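Local coordinates for putative uncharacterized protein (PDB 3RJ2) that probably binds histone H3 of the host, as a viral protein of the Singapore grouper iridovirus built mainly of beta strands, at residues A[47-58]-A[73-84]. Residues are numbered along the deposited sequence; the frame is centred on the assembly and turned at random.
Sequences YSVDGEMFMRHR and HLNHGLEDVLEG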
loop_
_atom_site.group_PDB
_atom_site.type_symbol
_atom_site.label_atom_id
_atom_site.label_comp_id
_atom_site.label_asym_id
_atom_site.label_seq_id
_atom_site.Cartn_x
_atom_site.Cartn_y
_atom_site.Cartn_z
ATOM N N TYR A 47 -8.980 3.314 5.191
ATOM C CA TYR A 47 -8.168 4.141 4.317
ATOM C C TYR A 47 -8.954 5.307 3.735
ATOM O O TYR A 47 -10.175 5.257 3.631
ATOM C CB TYR A 47 -7.575 3.286 3.190
ATOM C CG TYR A 47 -8.622 2.550 2.397
ATOM C CD1 TYR A 47 -9.271 3.163 1.326
ATOM C CD2 TYR A 47 -8.968 1.226 2.716
ATOM C CE1 TYR A 47 -10.255 2.488 0.594
ATOM C CE2 TYR A 47 -9.944 0.541 1.990
ATOM C CZ TYR A 47 -10.587 1.175 0.934
ATOM O OH TYR A 47 -11.554 0.496 0.207
ATOM N N SER A 48 -8.227 6.350 3.350
ATOM C CA SER A 48 -8.753 7.418 2.525
ATOM C C SER A 48 -7.680 7.753 1.494
ATOM O O SER A 48 -6.598 8.212 1.863
ATOM C CB SER A 48 -9.064 8.640 3.389
ATOM O OG SER A 48 -9.703 9.643 2.618
ATOM N N VAL A 49 -7.952 7.498 0.216
ATOM C CA VAL A 49 -6.920 7.661 -0.806
ATOM C C VAL A 49 -7.231 8.822 -1.740
ATOM O O VAL A 49 -8.246 8.819 -2.426
ATOM C CB VAL A 49 -6.689 6.381 -1.647
ATOM C CG1 VAL A 49 -5.610 6.631 -2.675
ATOM C CG2 VAL A 49 -6.296 5.204 -0.758
ATOM N N ASP A 50 -6.338 9.804 -1.749
ATOM C CA ASP A 50 -6.443 10.967 -2.624
ATOM C C ASP A 50 -5.689 10.664 -3.914
ATOM O O ASP A 50 -4.462 10.543 -3.905
ATOM C CB ASP A 50 -5.821 12.172 -1.920
ATOM C CG ASP A 50 -6.412 13.488 -2.369
ATOM O OD1 ASP A 50 -6.901 13.585 -3.522
ATOM O OD2 ASP A 50 -6.389 14.441 -1.553
ATOM N N GLY A 51 -6.423 10.498 -5.008
ATOM C CA GLY A 51 -5.828 10.192 -6.300
ATOM C C GLY A 51 -6.598 10.827 -7.448
ATOM O O GLY A 51 -6.882 12.036 -7.436
ATOM N N GLU A 52 -6.930 10.002 -8.438
ATOM C CA GLU A 52 -7.648 10.420 -9.637
ATOM C C GLU A 52 -8.636 9.315 -9.997
ATOM O O GLU A 52 -8.459 8.166 -9.583
ATOM C CB GLU A 52 -6.677 10.637 -10.808
ATOM C CG GLU A 52 -5.609 11.728 -10.594
ATOM C CD GLU A 52 -6.197 13.103 -10.316
ATOM O OE1 GLU A 52 -7.317 13.380 -10.794
ATOM O OE2 GLU A 52 -5.540 13.911 -9.616
ATOM N N MET A 53 -9.666 9.668 -10.763
ATOM C CA MET A 53 -10.698 8.722 -11.152
ATOM C C MET A 53 -10.065 7.582 -11.914
ATOM O O MET A 53 -9.099 7.789 -12.654
ATOM C CB MET A 53 -11.747 9.386 -12.046
ATOM C CG MET A 53 -12.582 10.484 -11.368
ATOM S SD MET A 53 -13.819 11.280 -12.464
ATOM C CE MET A 53 -12.833 11.622 -13.904
ATOM N N PHE A 54 -10.632 6.391 -11.727
ATOM C CA PHE A 54 -10.241 5.160 -12.418
ATOM C C PHE A 54 -8.838 4.652 -12.059
ATOM O O PHE A 54 -8.346 3.729 -12.700
ATOM C CB PHE A 54 -10.446 5.265 -13.949
ATOM C CG PHE A 54 -11.846 5.692 -14.350
ATOM C CD1 PHE A 54 -12.910 4.796 -14.294
ATOM C CD2 PHE A 54 -12.101 6.998 -14.745
ATOM C CE1 PHE A 54 -14.209 5.200 -14.646
ATOM C CE2 PHE A 54 -13.398 7.406 -15.092
ATOM C CZ PHE A 54 -14.443 6.503 -15.040
ATOM N N MET A 55 -8.207 5.220 -11.025
ATOM C CA MET A 55 -6.941 4.644 -10.508
ATOM C C MET A 55 -7.202 3.314 -9.799
ATOM O O MET A 55 -8.270 3.096 -9.250
ATOM C CB MET A 55 -6.251 5.588 -9.515
ATOM C CG MET A 55 -5.217 6.534 -10.098
ATOM S SD MET A 55 -4.462 7.437 -8.730
ATOM C CE MET A 55 -3.580 8.691 -9.660
ATOM N N ARG A 56 -6.213 2.434 -9.800
ATOM C CA ARG A 56 -6.314 1.207 -9.041
ATOM C C ARG A 56 -5.085 1.114 -8.166
ATOM O O ARG A 56 -3.995 1.418 -8.624
ATOM C CB ARG A 56 -6.399 0.012 -9.981
ATOM C CG ARG A 56 -6.264 -1.336 -9.317
ATOM C CD ARG A 56 -7.106 -2.358 -10.048
ATOM N NE ARG A 56 -6.295 -3.226 -10.878
ATOM C CZ ARG A 56 -6.779 -4.009 -11.843
ATOM N NH1 ARG A 56 -8.083 -4.024 -12.127
ATOM N NH2 ARG A 56 -5.947 -4.769 -12.539
ATOM N N HIS A 57 -5.273 0.702 -6.919
ATOM C CA HIS A 57 -4.159 0.408 -6.016
ATOM C C HIS A 57 -4.253 -1.029 -5.521
ATOM O O HIS A 57 -5.346 -1.596 -5.439
ATOM C CB HIS A 57 -4.153 1.375 -4.827
ATOM C CG HIS A 57 -4.390 2.796 -5.225
ATOM N ND1 HIS A 57 -5.531 3.490 -4.874
ATOM C CD2 HIS A 57 -3.663 3.635 -5.998
ATOM C CE1 HIS A 57 -5.485 4.705 -5.397
ATOM N NE2 HIS A 57 -4.360 4.818 -6.082
ATOM N N ARG A 58 -3.111 -1.612 -5.190
ATOM C CA ARG A 58 -3.093 -2.920 -4.579
ATOM C C ARG A 58 -2.633 -2.820 -3.122
ATOM O O ARG A 58 -1.607 -2.203 -2.811
ATOM C CB ARG A 58 -2.187 -3.839 -5.384
ATOM C CG ARG A 58 -2.291 -5.271 -5.043
ATOM C CD ARG A 58 -1.324 -6.063 -5.915
ATOM N NE ARG A 58 -0.615 -7.037 -5.114
ATOM C CZ ARG A 58 -0.625 -8.349 -5.297
ATOM N NH1 ARG A 58 -1.292 -8.895 -6.304
ATOM N NH2 ARG A 58 0.062 -9.105 -4.464
ATOM N N HIS A 73 -7.644 -5.098 -4.477
ATOM C CA HIS A 73 -7.486 -3.890 -5.299
ATOM C C HIS A 73 -8.455 -2.841 -4.843
ATOM O O HIS A 73 -9.624 -3.140 -4.583
ATOM C CB HIS A 73 -7.745 -4.155 -6.781
ATOM C CG HIS A 73 -6.753 -5.071 -7.406
ATOM N ND1 HIS A 73 -7.120 -6.102 -8.242
ATOM C CD2 HIS A 73 -5.409 -5.134 -7.296
ATOM C CE1 HIS A 73 -6.040 -6.758 -8.627
ATOM N NE2 HIS A 73 -4.987 -6.191 -8.066
ATOM N N LEU A 74 -7.967 -1.615 -4.746
ATOM C CA LEU A 74 -8.811 -0.442 -4.540
ATOM C C LEU A 74 -9.060 0.232 -5.899
ATOM O O LEU A 74 -8.119 0.671 -6.555
ATOM C CB LEU A 74 -8.147 0.518 -3.551
ATOM C CG LEU A 74 -7.610 -0.113 -2.251
ATOM C CD1 LEU A 74 -7.086 0.951 -1.320
ATOM C CD2 LEU A 74 -8.658 -0.982 -1.541
ATOM N N ASN A 75 -10.324 0.277 -6.322
ATOM C CA ASN A 75 -10.702 0.875 -7.597
ATOM C C ASN A 75 -11.421 2.219 -7.407
ATOM O O ASN A 75 -12.456 2.286 -6.735
ATOM C CB ASN A 75 -11.567 -0.112 -8.374
ATOM C CG ASN A 75 -10.784 -1.337 -8.817
ATOM O OD1 ASN A 75 -9.819 -1.222 -9.559
ATOM N ND2 ASN A 75 -11.194 -2.507 -8.362
ATOM N N HIS A 76 -10.868 3.289 -7.976
ATOM C CA HIS A 76 -11.438 4.632 -7.773
ATOM C C HIS A 76 -12.802 4.840 -8.428
ATOM O O HIS A 76 -13.637 5.575 -7.897
ATOM C CB HIS A 76 -10.471 5.730 -8.226
ATOM C CG HIS A 76 -9.572 6.216 -7.136
ATOM N ND1 HIS A 76 -8.539 5.460 -6.635
ATOM C CD2 HIS A 76 -9.558 7.376 -6.441
ATOM C CE1 HIS A 76 -7.920 6.137 -5.683
ATOM N NE2 HIS A 76 -8.518 7.305 -5.549
ATOM N N GLY A 77 -13.039 4.205 -9.568
ATOM C CA GLY A 77 -14.240 4.516 -10.366
ATOM C C GLY A 77 -14.323 6.025 -10.591
ATOM O O GLY A 77 -13.317 6.662 -10.906
ATOM N N LEU A 78 -15.506 6.601 -10.383
ATOM C CA LEU A 78 -15.701 8.037 -10.567
ATOM C C LEU A 78 -15.190 8.918 -9.412
ATOM O O LEU A 78 -15.179 10.153 -9.528
ATOM C CB LEU A 78 -17.178 8.354 -10.838
ATOM C CG LEU A 78 -17.795 8.229 -12.241
ATOM C CD1 LEU A 78 -16.928 8.845 -13.356
ATOM C CD2 LEU A 78 -18.136 6.798 -12.573
ATOM N N GLU A 79 -14.759 8.301 -8.317
ATOM C CA GLU A 79 -14.269 9.045 -7.145
ATOM C C GLU A 79 -12.777 9.343 -7.255
ATOM O O GLU A 79 -11.978 8.445 -7.535
ATOM C CB GLU A 79 -14.487 8.238 -5.856
ATOM C CG GLU A 79 -15.878 7.686 -5.666
ATOM C CD GLU A 79 -16.895 8.733 -5.232
ATOM O OE1 GLU A 79 -16.511 9.737 -4.567
ATOM O OE2 GLU A 79 -18.094 8.526 -5.548
ATOM N N ASP A 80 -12.385 10.585 -7.011
ATOM C CA ASP A 80 -10.958 10.897 -6.943
ATOM C C ASP A 80 -10.395 10.650 -5.542
ATOM O O ASP A 80 -9.202 10.403 -5.376
ATOM C CB ASP A 80 -10.654 12.313 -7.451
ATOM C CG ASP A 80 -11.558 13.362 -6.848
ATOM O OD1 ASP A 80 -12.792 13.128 -6.730
ATOM O OD2 ASP A 80 -11.032 14.441 -6.508
ATOM N N VAL A 81 -11.269 10.718 -4.544
ATOM C CA VAL A 81 -10.918 10.356 -3.171
ATOM C C VAL A 81 -11.706 9.104 -2.785
ATOM O O VAL A 81 -12.939 9.124 -2.712
ATOM C CB VAL A 81 -11.171 11.514 -2.183
ATOM C CG1 VAL A 81 -10.915 11.072 -0.735
ATOM C CG2 VAL A 81 -10.307 12.723 -2.548
ATOM N N LEU A 82 -10.979 8.010 -2.571
ATOM C CA LEU A 82 -11.583 6.704 -2.329
ATOM C C LEU A 82 -11.410 6.301 -0.878
ATOM O O LEU A 82 -10.301 6.210 -0.384
ATOM C CB LEU A 82 -10.982 5.640 -3.264
ATOM C CG LEU A 82 -11.338 4.168 -3.073
ATOM C CD1 LEU A 82 -12.810 3.933 -3.296
ATOM C CD2 LEU A 82 -10.533 3.321 -4.031
ATOM N N GLU A 83 -12.533 6.062 -0.206
ATOM C CA GLU A 83 -12.551 5.760 1.207
ATOM C C GLU A 83 -13.238 4.433 1.436
ATOM O O GLU A 83 -14.161 4.032 0.695
ATOM C CB GLU A 83 -13.240 6.887 1.990
ATOM C CG GLU A 83 -12.530 8.239 1.799
ATOM C CD GLU A 83 -12.981 9.350 2.751
ATOM O OE1 GLU A 83 -14.179 9.381 3.126
ATOM O OE2 GLU A 83 -12.129 10.221 3.095
ATOM N N GLY A 84 -12.777 3.739 2.464
ATOM C CA GLY A 84 -13.338 2.455 2.797
ATOM C C GLY A 84 -12.504 1.773 3.841
ATOM O O GLY A 84 -11.602 2.366 4.420
HETATM O O HOH W 1 -2.523 -7.093 -8.526
#
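The aromatic ring of Y47 is sandwiched between L74 and G84: L74 CD1 sits over the centre of one face, while G84 CA lies over the other. With chi1 at 56°, CG of Y47 stands between its own N and carbonyl carbon, which swings the ring across the neighbouring strand onto G84. V49 continues this tightly packed inner side, its CG1 meeting the H76 ring edge at CE1. That ring carries L82 CB over one face, and its NE2 makes a weak hydrogen bond of 3.5 Å to V49 O. The outer side, with exposed D50, N75 and E83, is polar and more open to solvent. There S48 OG donates a close hydrogen bond, 2.5 Å, to the anti lone pair of E83 OE2, and the R56 guanidinium stacks on the H73 ring, planes 11° apart. On the same face, a water bridges H73 NE2 and NH1 of the buried R58, whose NE hydrogen-bonds T60 OG1. At the exposed turns, F54 lays its ring over G77 O, with F54 N hydrogen-bonded to that same oxygen at 2.8 Å. Antiparallel pairs 44-50/81-87 and 56-62/68-75, in separate sheets, are thus linked through type II and II' turns, consistent with a two-sheet beta sandwich.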